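Side-chain contacts in shikimate dehydrogenase (NADP(+)) (PDB 5DZS), which probably catalyses the reversible NADPH-linked reduction of 3-dehydroshikimate to shikimate, a step on the chorismate route to aromatic amino acids: residues I163-D166 with Y167-K171; P213-E217 with F218-G222. One frame throughout, in Å; residues are numbered along the deposited sequence.

Following the chain from the N terminus, interaction 1 comes first, where strand 163-166, an outermost strand of the parallel sheet, leads into the helical turn 167-171. Strands 177-180 and 205-208 of the same sheet follow, and interaction 2 then opens the helix 217-224 that leads to strand 228-230. Both contacts are local and share one feature: at the start of a helical turn, a side-chain oxygen accepts a backbone N-H. The two lie in series, neither nesting nor crossing, with nearest atoms about 8 Å apart. Val195, in a loop between them, touches Tyr167 and Leu170 of the first and Phe218 of the second.

Interaction 1 (I163-D166 with Y167-K171); sequences ILID and YEELK
Asp166 OD1 accepts from Glu169 N at 2.9 Å, nearly straight at 168° and met almost head-on by the donor, across the irregular helical turn formed by 167-171. A weak, more bent bond from Glu168 N reaches the same oxygen. The first torsion of Asp166, 65°, sets CG between its own N and carbonyl carbon and brings OD1 within bonding distance of both N-H groups. In return Asp166 N points to Glu169 OE2 at 3.2 Å, though the position of that oxygen is less certain; the two carboxylates stand almost perpendicular, at 86°. The whole is consistent with a capping box, its return bond being less sure. Leu170 N closes the backbone turn onto Asp166 O.

Apolar packing is slighter: Ile165 CD1 rests 4.1 Å from Leu170 CB, and Leu170 also touches Val122 and Leu124 of strand 120-124. Within the turn, Lys171 NZ reaches back to Glu168 OE1 in a salt bridge of 3.1 Å.

As modelled, the two carboxylates come within 3.7 Å, Asp166 OD1 to Glu169 OE2; the N-H groups at OD1, and Lys152 in a salt bridge with Glu169, would probably ease the repulsion.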
ATOM      1  N   ILE B 163      11.666 -24.610 -16.443  1.00 53.52           N
ATOM      2  CA  ILE B 163      12.653 -25.680 -16.605  1.00 54.60           C
ATOM      3  C   ILE B 163      14.045 -25.245 -16.142  1.00 51.63           C
ATOM      4  O   ILE B 163      14.611 -24.281 -16.651  1.00 46.16           O
ATOM      5  CB  ILE B 163      12.732 -26.141 -18.075  1.00 55.86           C
ATOM      6  CG1 ILE B 163      11.329 -26.466 -18.589  1.00 58.89           C
ATOM      7  CG2 ILE B 163      13.664 -27.343 -18.212  1.00 58.33           C
ATOM      8  CD1 ILE B 163      11.276 -26.774 -20.063  1.00 61.33           C
ATOM      9  N   LEU B 164      14.591 -25.975 -15.178  1.00 52.92           N
ATOM     10  CA  LEU B 164      15.914 -25.680 -14.661  1.00 51.88           C
ATOM     11  C   LEU B 164      16.949 -26.272 -15.611  1.00 51.16           C
ATOM     12  O   LEU B 164      16.895 -27.468 -15.931  1.00 51.36           O
ATOM     13  CB  LEU B 164      16.092 -26.280 -13.265  1.00 53.80           C
ATOM     14  CG  LEU B 164      17.422 -25.961 -12.575  1.00 54.83           C
ATOM     15  CD1 LEU B 164      17.482 -24.486 -12.199  1.00 51.20           C
ATOM     16  CD2 LEU B 164      17.621 -26.836 -11.344  1.00 56.87           C
ATOM     17  N   ILE B 165      17.875 -25.430 -16.068  1.00 48.00           N
ATOM     18  CA  ILE B 165      18.949 -25.856 -16.960  1.00 47.81           C
ATOM     19  C   ILE B 165      20.273 -25.289 -16.485  1.00 47.94           C
ATOM     20  O   ILE B 165      20.303 -24.429 -15.604  1.00 45.46           O
ATOM     21  CB  ILE B 165      18.724 -25.381 -18.416  1.00 48.26           C
ATOM     22  CG1 ILE B 165      18.704 -23.843 -18.491  1.00 46.54           C
ATOM     23  CG2 ILE B 165      17.434 -25.970 -18.972  1.00 50.79           C
ATOM     24  CD1 ILE B 165      18.610 -23.298 -19.899  1.00 47.79           C
ATOM     25  N   ASP B 166      21.368 -25.795 -17.052  1.00 47.48           N
ATOM     26  CA  ASP B 166      22.692 -25.245 -16.767  1.00 47.43           C
ATOM     27  C   ASP B 166      23.158 -24.521 -18.028  1.00 45.81           C
ATOM     28  O   ASP B 166      22.498 -24.592 -19.065  1.00 45.30           O
ATOM     29  CB  ASP B 166      23.696 -26.298 -16.263  1.00 50.85           C
ATOM     30  CG  ASP B 166      24.027 -27.356 -17.293  1.00 54.70           C
ATOM     31  OD1 ASP B 166      23.859 -27.128 -18.509  1.00 56.50           O
ATOM     32  OD2 ASP B 166      24.493 -28.430 -16.868  1.00 59.14           O
ATOM     33  N   TYR B 167      24.282 -23.825 -17.936  1.00 46.20           N
ATOM     34  CA  TYR B 167      24.776 -23.011 -19.050  1.00 47.23           C
ATOM     35  C   TYR B 167      25.239 -23.837 -20.263  1.00 50.61           C
ATOM     36  O   TYR B 167      25.378 -23.303 -21.370  1.00 51.71           O
ATOM     37  CB  TYR B 167      25.853 -22.033 -18.553  1.00 46.63           C
ATOM     38  CG  TYR B 167      25.286 -20.873 -17.744  1.00 44.31           C
ATOM     39  CD1 TYR B 167      24.793 -21.064 -16.456  1.00 41.56           C
ATOM     40  CD2 TYR B 167      25.244 -19.587 -18.272  1.00 43.33           C
ATOM     41  CE1 TYR B 167      24.273 -20.004 -15.716  1.00 42.42           C
ATOM     42  CE2 TYR B 167      24.723 -18.525 -17.543  1.00 42.74           C
ATOM     43  CZ  TYR B 167      24.242 -18.738 -16.266  1.00 40.58           C
ATOM     44  OH  TYR B 167      23.728 -17.676 -15.533  1.00 41.47           O
ATOM     45  N   GLU B 168      25.452 -25.135 -20.052  1.00 54.69           N
ATOM     46  CA  GLU B 168      25.832 -26.039 -21.130  1.00 57.93           C
ATOM     47  C   GLU B 168      24.614 -26.329 -21.991  1.00 55.78           C
ATOM     48  O   GLU B 168      24.679 -26.237 -23.217  1.00 57.52           O
ATOM     49  CB  GLU B 168      26.415 -27.335 -20.565  1.00 63.66           C
ATOM     50  CG  GLU B 168      27.685 -27.108 -19.768  1.00 65.95           C
ATOM     51  CD  GLU B 168      28.779 -26.470 -20.608  1.00 70.42           C
ATOM     52  OE1 GLU B 168      28.921 -26.852 -21.797  1.00 69.74           O
ATOM     53  OE2 GLU B 168      29.500 -25.596 -20.070  1.00 72.71           O
ATOM     54  N   GLU B 169      23.498 -26.661 -21.339  1.00 53.28           N
ATOM     55  CA  GLU B 169      22.243 -26.924 -22.043  1.00 52.17           C
ATOM     56  C   GLU B 169      21.747 -25.678 -22.740  1.00 50.23           C
ATOM     57  O   GLU B 169      21.087 -25.752 -23.762  1.00 50.38           O
ATOM     58  CB  GLU B 169      21.156 -27.386 -21.082  1.00 53.24           C
ATOM     59  CG  GLU B 169      21.454 -28.671 -20.333  1.00 56.71           C
ATOM     60  CD  GLU B 169      20.355 -28.994 -19.350  1.00 59.40           C
ATOM     61  OE1 GLU B 169      19.339 -29.603 -19.756  1.00 64.37           O
ATOM     62  OE2 GLU B 169      20.516 -28.649 -18.164  1.00 56.26           O
ATOM     63  N   LEU B 170      22.039 -24.521 -22.157  1.00 47.44           N
ATOM     64  CA  LEU B 170      21.602 -23.255 -22.730  1.00 45.32           C
ATOM     65  C   LEU B 170      22.155 -23.020 -24.128  1.00 47.93           C
ATOM     66  O   LEU B 170      21.554 -22.295 -24.917  1.00 45.53           O
ATOM     67  CB  LEU B 170      22.021 -22.101 -21.814  1.00 41.74           C
ATOM     68  CG  LEU B 170      21.665 -20.691 -22.282  1.00 41.47           C
ATOM     69  CD1 LEU B 170      20.167 -20.525 -22.505  1.00 40.47           C
ATOM     70  CD2 LEU B 170      22.156 -19.680 -21.259  1.00 40.26           C
ATOM     71  N   LYS B 171      23.294 -23.647 -24.432  1.00 49.65           N
ATOM     72  CA  LYS B 171      23.933 -23.497 -25.733  1.00 54.52           C
ATOM     73  C   LYS B 171      23.019 -23.922 -26.880  1.00 56.75           C
ATOM     74  O   LYS B 171      23.151 -23.412 -27.993  1.00 60.19           O
ATOM     75  CB  LYS B 171      25.223 -24.322 -25.805  1.00 56.26           C
ATOM     76  CG  LYS B 171      26.328 -23.909 -24.846  1.00 56.30           C
ATOM     77  CD  LYS B 171      27.572 -24.768 -25.068  1.00 60.58           C
ATOM     78  CE  LYS B 171      28.678 -24.398 -24.092  1.00 62.20           C
ATOM     79  NZ  LYS B 171      29.877 -25.266 -24.234  1.00 66.10           N
TER

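Interaction 2 (P213-E217 with F218-G222); sequences PGETE and FLRIG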
ATOM      1  N   PRO B 213      26.245   3.170 -15.903  1.00 57.45           N
ATOM      2  CA  PRO B 213      26.424   4.230 -16.885  1.00 57.88           C
ATOM      3  C   PRO B 213      27.275   3.831 -18.098  1.00 59.55           C
ATOM      4  O   PRO B 213      26.995   4.278 -19.207  1.00 63.64           O
ATOM      5  CB  PRO B 213      27.125   5.322 -16.077  1.00 58.63           C
ATOM      6  CG  PRO B 213      26.583   5.157 -14.694  1.00 57.38           C
ATOM      7  CD  PRO B 213      26.273   3.690 -14.521  1.00 57.50           C
ATOM      8  N   GLY B 214      28.282   2.982 -17.890  1.00 59.85           N
ATOM      9  CA  GLY B 214      29.187   2.556 -18.975  1.00 60.25           C
ATOM     10  C   GLY B 214      28.692   1.440 -19.890  1.00 59.38           C
ATOM     11  O   GLY B 214      29.410   1.023 -20.809  1.00 59.67           O
ATOM     12  N   GLU B 215      27.479   0.951 -19.632  1.00 55.99           N
ATOM     13  CA  GLU B 215      26.847  -0.113 -20.424  1.00 55.53           C
ATOM     14  C   GLU B 215      27.496  -1.483 -20.223  1.00 53.84           C
ATOM     15  O   GLU B 215      28.712  -1.643 -20.345  1.00 55.48           O
ATOM     16  CB  GLU B 215      26.813   0.230 -21.917  1.00 60.62           C
ATOM     17  CG  GLU B 215      25.980  -0.752 -22.725  1.00 62.24           C
ATOM     18  CD  GLU B 215      25.771  -0.303 -24.150  1.00 66.04           C
ATOM     19  OE1 GLU B 215      26.687   0.327 -24.718  1.00 73.41           O
ATOM     20  OE2 GLU B 215      24.691  -0.592 -24.705  1.00 67.00           O
ATOM     21  N   THR B 216      26.660  -2.479 -19.939  1.00 49.70           N
ATOM     22  CA  THR B 216      27.132  -3.837 -19.707  1.00 50.24           C
ATOM     23  C   THR B 216      27.588  -4.519 -20.997  1.00 50.91           C
ATOM     24  O   THR B 216      27.103  -4.210 -22.089  1.00 50.53           O
ATOM     25  CB  THR B 216      26.020  -4.704 -19.091  1.00 47.15           C
ATOM     26  OG1 THR B 216      24.940  -4.820 -20.026  1.00 45.60           O
ATOM     27  CG2 THR B 216      25.524  -4.097 -17.791  1.00 46.12           C
ATOM     28  N   GLU B 217      28.519  -5.460 -20.865  1.00 52.41           N
ATOM     29  CA  GLU B 217      29.007  -6.205 -22.013  1.00 55.25           C
ATOM     30  C   GLU B 217      27.854  -7.002 -22.629  1.00 52.35           C
ATOM     31  O   GLU B 217      27.759  -7.139 -23.843  1.00 53.15           O
ATOM     32  CB  GLU B 217      30.146  -7.138 -21.594  1.00 57.65           C
ATOM     33  CG  GLU B 217      30.780  -7.929 -22.729  1.00 60.99           C
ATOM     34  CD  GLU B 217      31.505  -7.063 -23.751  1.00 64.41           C
ATOM     35  OE1 GLU B 217      31.601  -5.840 -23.548  1.00 67.05           O
ATOM     36  OE2 GLU B 217      31.998  -7.612 -24.759  1.00 66.01           O
ATOM     37  N   PHE B 218      26.985  -7.520 -21.767  1.00 48.93           N
ATOM     38  CA  PHE B 218      25.805  -8.282 -22.186  1.00 46.51           C
ATOM     39  C   PHE B 218      24.999  -7.482 -23.211  1.00 45.61           C
ATOM     40  O   PHE B 218      24.744  -7.960 -24.317  1.00 44.64           O
ATOM     41  CB  PHE B 218      24.989  -8.623 -20.930  1.00 43.57           C
ATOM     42  CG  PHE B 218      23.692  -9.354 -21.177  1.00 42.04           C
ATOM     43  CD1 PHE B 218      23.677 -10.649 -21.647  1.00 42.91           C
ATOM     44  CD2 PHE B 218      22.482  -8.773 -20.801  1.00 38.63           C
ATOM     45  CE1 PHE B 218      22.481 -11.327 -21.834  1.00 41.88           C
ATOM     46  CE2 PHE B 218      21.282  -9.450 -20.971  1.00 37.91           C
ATOM     47  CZ  PHE B 218      21.280 -10.727 -21.493  1.00 39.33           C
ATOM     48  N   LEU B 219      24.621  -6.254 -22.853  1.00 44.39           N
ATOM     49  CA  LEU B 219      23.850  -5.403 -23.773  1.00 45.67           C
ATOM     50  C   LEU B 219      24.707  -4.839 -24.894  1.00 49.77           C
ATOM     51  O   LEU B 219      24.213  -4.590 -25.992  1.00 48.96           O
ATOM     52  CB  LEU B 219      23.159  -4.260 -23.023  1.00 44.69           C
ATOM     53  CG  LEU B 219      22.146  -4.698 -21.968  1.00 41.09           C
ATOM     54  CD1 LEU B 219      21.419  -3.482 -21.402  1.00 40.32           C
ATOM     55  CD2 LEU B 219      21.164  -5.701 -22.556  1.00 41.65           C
ATOM     56  N   ARG B 220      25.988  -4.634 -24.610  1.00 51.96           N
ATOM     57  CA  ARG B 220      26.902  -4.127 -25.612  1.00 57.54           C
ATOM     58  C   ARG B 220      27.042  -5.182 -26.715  1.00 56.60           C
ATOM     59  O   ARG B 220      27.059  -4.840 -27.895  1.00 59.42           O
ATOM     60  CB  ARG B 220      28.224  -3.715 -24.957  1.00 62.65           C
ATOM     61  CG  ARG B 220      29.315  -3.214 -25.895  1.00 71.88           C
ATOM     62  CD  ARG B 220      30.157  -2.120 -25.230  1.00 76.93           C
ATOM     63  NE  ARG B 220      30.373  -2.329 -23.790  1.00 79.17           N
ATOM     64  CZ  ARG B 220      31.538  -2.629 -23.212  1.00 83.36           C
ATOM     65  NH1 ARG B 220      31.593  -2.793 -21.893  1.00 83.34           N
ATOM     66  NH2 ARG B 220      32.649  -2.776 -23.934  1.00 86.75           N
ATOM     67  N   ILE B 221      27.077  -6.461 -26.336  1.00 54.53           N
ATOM     68  CA  ILE B 221      27.135  -7.552 -27.329  1.00 55.19           C
ATOM     69  C   ILE B 221      25.809  -7.641 -28.094  1.00 54.56           C
ATOM     70  O   ILE B 221      25.797  -7.899 -29.296  1.00 55.16           O
ATOM     71  CB  ILE B 221      27.447  -8.927 -26.683  1.00 54.70           C
ATOM     72  CG1 ILE B 221      28.877  -8.952 -26.131  1.00 55.93           C
ATOM     73  CG2 ILE B 221      27.300 -10.058 -27.709  1.00 54.64           C
ATOM     74  CD1 ILE B 221      29.186 -10.169 -25.280  1.00 56.67           C
ATOM     75  N   GLY B 222      24.698  -7.436 -27.389  1.00 50.57           N
ATOM     76  CA  GLY B 222      23.373  -7.496 -28.007  1.00 51.38           C
ATOM     77  C   GLY B 222      23.149  -6.400 -29.031  1.00 54.39           C
ATOM     78  O   GLY B 222      22.625  -6.649 -30.116  1.00 57.93           O
TER
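Thr216 OG1 caps the helix by accepting from Leu219 N at 3.2 Å, with an N-H...O angle of 165°. With chi1 at 64° the hydroxyl folds back over the backbone, close to that N-H in the first turn of the helix, and Leu219 CG packs 3.4 Å from Thr216 OG1. Asp208 is a second hydrogen-bond partner of OG1, so the N-cap is itself anchored to strand 205-208. Backbone bonds then take over, Arg220 N to Thr216 O at 2.8 Å and Ile221 N to Glu217 O at 2.7 Å.

The charged pair is of another kind. Glu217 OE1 sits over one face of the Arg220 guanidinium, 3.1 Å above the plane and over its centre, with the two flat groups 85° apart. The 3.3 Å salt bridge from Glu217 OE1 to Arg220 NH2 is therefore one of charge alone, since no N-H is aimed at the oxygen. At the guanidinium edge, NH1 makes a long, weak bond to Glu215 O.

The aliphatic part of Glu217 also packs on Ile221, one helical turn on, with Glu217 CG 3.8 Å from Ile221 CD1.

Phe218 and Leu219 press helix 217-224 onto Leu206 and Asp208 of strand 205-208; Phe218 also reaches Ile178 and Asn180 on strand 177-180, while Ile221 leans against Lys197 and Ile200 of helix 197-200.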